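Local atomic coordinates of cryptic loci regulator 2 (Schizosaccharomyces pombe 972h-, PDB entry 5IKJ), a protein that promotes transcriptional silencing upstream of histone deacetylases and is required for nucleosome positioning at heterochromatic loci and for silencing by the SHREC complex. Residues 147-156 with 167-175. Numbering follows the deposited sequence.
Sequences LPTNYQLYQR and REFWLYGHP
Arg-156 lies across the indole of Trp-170 in an antiparallel hairpin of strands 152-156 and 168-172, where backbone hydrogen bonds link Gln-152/Tyr-172, Tyr-154/Trp-170 (one weak) and Arg-156/Glu-168. Its CB passes 3.7 Å from Glu-168 O, and its CD makes a CH-pi contact over the indole face, 3.4 Å from the six-membered ring's centroid. The bend at chi3 (83°) then lays the guanidinium over the CZ2-CH2 rim, planes 20° apart: NE and CZ come nearest Trp-170 CZ2, NH2 lies 3.8 Å from Trp-170 CH2. At the tip, NH1 makes a long salt bridge (3.9 Å) to Glu-168 OE1, whose anti lone pair accepts Trp-170 NE1 in the ring plane (2.9 Å). A leucine at Trp-170 would probably leave the arginine without its flat platform and Glu-168 OE1 without its indole donor. On the same side of the sheet, Tyr-172 turns its edge toward the face of Tyr-154, an offset edge-to-face pair. Gly-173 CA lies over the Tyr-151 ring; a CB would strike Tyr-151 CD2, and its backbone angles call for glycine. Opposite, Leu-153 and Leu-171 pack on helix 50-67; strand 42-44 completes the sheet. Glu-168 thus steadies the indole, which holds the arginine mainly by CH-pi and stacking contact.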
# COMPACT_ATOMS: atom_id res chain seq x y z
N LEU A 147 -26.91 -15.50 4.12
CA LEU A 147 -25.78 -16.33 3.79
C LEU A 147 -25.74 -16.59 2.29
O LEU A 147 -26.79 -16.57 1.63
CB LEU A 147 -25.85 -17.66 4.54
CG LEU A 147 -25.52 -17.63 6.03
CD1 LEU A 147 -25.93 -18.95 6.68
CD2 LEU A 147 -24.04 -17.37 6.26
N PRO A 148 -24.56 -16.82 1.72
CA PRO A 148 -24.50 -17.09 0.28
C PRO A 148 -25.39 -18.28 -0.08
O PRO A 148 -25.47 -19.26 0.66
CB PRO A 148 -23.01 -17.40 0.04
CG PRO A 148 -22.30 -16.83 1.21
CD PRO A 148 -23.24 -16.90 2.36
N THR A 149 -26.07 -18.16 -1.22
CA THR A 149 -26.99 -19.19 -1.67
C THR A 149 -26.37 -20.58 -1.53
O THR A 149 -25.20 -20.79 -1.87
CB THR A 149 -27.38 -18.94 -3.13
OG1 THR A 149 -28.13 -17.72 -3.22
CG2 THR A 149 -28.23 -20.09 -3.69
N ASN A 150 -27.16 -21.51 -1.01
CA ASN A 150 -26.83 -22.93 -0.85
C ASN A 150 -25.87 -23.21 0.29
O ASN A 150 -25.37 -24.35 0.39
CB ASN A 150 -26.26 -23.53 -2.14
CG ASN A 150 -27.33 -23.78 -3.19
OD1 ASN A 150 -28.40 -23.17 -3.15
ND2 ASN A 150 -27.05 -24.67 -4.13
N TYR A 151 -25.58 -22.24 1.15
CA TYR A 151 -24.82 -22.49 2.37
C TYR A 151 -25.77 -22.63 3.55
O TYR A 151 -26.76 -21.90 3.65
CB TYR A 151 -23.81 -21.37 2.64
CG TYR A 151 -22.53 -21.49 1.84
CD1 TYR A 151 -22.46 -21.04 0.52
CD2 TYR A 151 -21.39 -22.04 2.40
CE1 TYR A 151 -21.29 -21.15 -0.21
CE2 TYR A 151 -20.22 -22.16 1.68
CZ TYR A 151 -20.17 -21.71 0.37
OH TYR A 151 -19.01 -21.82 -0.36
N GLN A 152 -25.46 -23.57 4.44
CA GLN A 152 -26.31 -23.88 5.59
C GLN A 152 -25.46 -23.88 6.86
O GLN A 152 -24.41 -24.52 6.90
CB GLN A 152 -27.01 -25.23 5.42
CG GLN A 152 -28.02 -25.56 6.51
CD GLN A 152 -29.20 -24.61 6.52
OE1 GLN A 152 -29.44 -23.92 7.52
NE2 GLN A 152 -29.94 -24.57 5.42
N LEU A 153 -25.93 -23.16 7.88
CA LEU A 153 -25.23 -23.06 9.15
C LEU A 153 -25.76 -24.09 10.13
O LEU A 153 -26.92 -24.49 10.08
CB LEU A 153 -25.38 -21.65 9.73
CG LEU A 153 -24.65 -21.34 11.03
CD1 LEU A 153 -23.15 -21.33 10.83
CD2 LEU A 153 -25.13 -20.01 11.59
N TYR A 154 -24.89 -24.52 11.05
CA TYR A 154 -25.24 -25.55 12.02
C TYR A 154 -24.52 -25.27 13.34
O TYR A 154 -23.45 -24.65 13.36
CB TYR A 154 -24.86 -26.95 11.55
CG TYR A 154 -25.57 -27.42 10.30
CD1 TYR A 154 -25.14 -27.02 9.04
CD2 TYR A 154 -26.67 -28.26 10.38
CE1 TYR A 154 -25.78 -27.45 7.90
CE2 TYR A 154 -27.32 -28.69 9.25
CZ TYR A 154 -26.88 -28.28 8.01
OH TYR A 154 -27.53 -28.71 6.87
N GLN A 155 -25.13 -25.73 14.43
CA GLN A 155 -24.47 -25.83 15.72
C GLN A 155 -24.11 -27.28 15.97
O GLN A 155 -24.97 -28.17 15.84
CB GLN A 155 -25.37 -25.31 16.85
CG GLN A 155 -24.66 -25.15 18.19
CD GLN A 155 -25.57 -24.63 19.29
OE1 GLN A 155 -25.54 -23.44 19.62
NE2 GLN A 155 -26.37 -25.52 19.86
N ARG A 156 -22.85 -27.54 16.33
CA ARG A 156 -22.39 -28.89 16.62
C ARG A 156 -21.89 -28.96 18.05
O ARG A 156 -21.10 -28.11 18.48
CB ARG A 156 -21.27 -29.33 15.67
CG ARG A 156 -21.07 -30.84 15.66
CD ARG A 156 -19.92 -31.25 14.77
NE ARG A 156 -18.63 -31.14 15.45
CZ ARG A 156 -17.81 -32.15 15.75
NH1 ARG A 156 -16.67 -31.91 16.36
NH2 ARG A 156 -18.13 -33.40 15.43
N ARG A 167 -19.01 -25.43 21.98
CA ARG A 167 -19.83 -25.55 20.79
C ARG A 167 -19.08 -25.03 19.57
O ARG A 167 -18.28 -24.09 19.65
CB ARG A 167 -21.14 -24.77 20.94
CG ARG A 167 -22.38 -25.63 21.01
CD ARG A 167 -22.49 -26.37 22.33
NE ARG A 167 -23.77 -27.05 22.47
CZ ARG A 167 -24.87 -26.50 22.98
NH1 ARG A 167 -24.86 -25.24 23.41
NH2 ARG A 167 -25.99 -27.20 23.06
N GLU A 168 -19.34 -25.65 18.43
CA GLU A 168 -18.79 -25.23 17.15
C GLU A 168 -19.92 -24.96 16.17
O GLU A 168 -20.96 -25.63 16.19
CB GLU A 168 -17.84 -26.28 16.58
CG GLU A 168 -16.58 -26.47 17.40
CD GLU A 168 -15.68 -27.57 16.87
OE1 GLU A 168 -15.98 -28.11 15.78
OE2 GLU A 168 -14.68 -27.90 17.54
N PHE A 169 -19.72 -23.97 15.31
CA PHE A 169 -20.72 -23.56 14.32
C PHE A 169 -20.18 -23.88 12.93
O PHE A 169 -19.26 -23.21 12.45
CB PHE A 169 -21.06 -22.08 14.47
CG PHE A 169 -21.59 -21.73 15.83
CD1 PHE A 169 -22.93 -21.93 16.14
CD2 PHE A 169 -20.76 -21.20 16.81
CE1 PHE A 169 -23.43 -21.61 17.39
CE2 PHE A 169 -21.25 -20.88 18.06
CZ PHE A 169 -22.59 -21.08 18.35
N TRP A 170 -20.75 -24.90 12.30
CA TRP A 170 -20.26 -25.40 11.02
C TRP A 170 -21.12 -24.87 9.88
O TRP A 170 -22.35 -24.85 9.97
CB TRP A 170 -20.27 -26.93 11.00
CG TRP A 170 -19.22 -27.56 11.87
CD1 TRP A 170 -18.49 -26.95 12.85
CD2 TRP A 170 -18.79 -28.92 11.84
NE1 TRP A 170 -17.63 -27.85 13.43
CE2 TRP A 170 -17.79 -29.06 12.82
CE3 TRP A 170 -19.14 -30.03 11.07
CZ2 TRP A 170 -17.14 -30.27 13.06
CZ3 TRP A 170 -18.50 -31.23 11.30
CH2 TRP A 170 -17.51 -31.35 12.29
N LEU A 171 -20.46 -24.45 8.80
CA LEU A 171 -21.13 -23.97 7.60
C LEU A 171 -20.81 -24.92 6.45
O LEU A 171 -19.66 -25.00 6.01
CB LEU A 171 -20.69 -22.54 7.26
CG LEU A 171 -21.47 -21.86 6.13
CD1 LEU A 171 -22.86 -21.46 6.61
CD2 LEU A 171 -20.71 -20.66 5.60
N TYR A 172 -21.82 -25.64 5.98
CA TYR A 172 -21.68 -26.50 4.81
C TYR A 172 -22.09 -25.74 3.55
O TYR A 172 -22.74 -24.69 3.60
CB TYR A 172 -22.54 -27.76 4.95
CG TYR A 172 -21.96 -28.81 5.88
CD1 TYR A 172 -22.16 -28.75 7.25
CD2 TYR A 172 -21.23 -29.88 5.37
CE1 TYR A 172 -21.65 -29.71 8.10
CE2 TYR A 172 -20.71 -30.85 6.21
CZ TYR A 172 -20.92 -30.76 7.57
OH TYR A 172 -20.41 -31.73 8.41
N GLY A 173 -21.70 -26.29 2.40
CA GLY A 173 -22.00 -25.68 1.12
C GLY A 173 -20.83 -25.67 0.17
O GLY A 173 -21.00 -25.63 -1.05
N HIS A 174 -19.62 -25.72 0.71
CA HIS A 174 -18.43 -25.65 -0.12
C HIS A 174 -18.37 -26.85 -1.06
O HIS A 174 -18.69 -27.97 -0.65
CB HIS A 174 -17.17 -25.60 0.76
CG HIS A 174 -15.92 -25.26 0.01
ND1 HIS A 174 -15.12 -26.21 -0.59
CD2 HIS A 174 -15.34 -24.06 -0.24
CE1 HIS A 174 -14.09 -25.61 -1.17
NE2 HIS A 174 -14.20 -24.31 -0.98
N PRO A 175 -17.98 -26.65 -2.32
CA PRO A 175 -18.01 -27.78 -3.28
C PRO A 175 -17.26 -29.01 -2.83
O PRO A 175 -17.60 -30.13 -3.25
CB PRO A 175 -17.38 -27.17 -4.54
CG PRO A 175 -17.65 -25.71 -4.43
CD PRO A 175 -17.59 -25.39 -2.97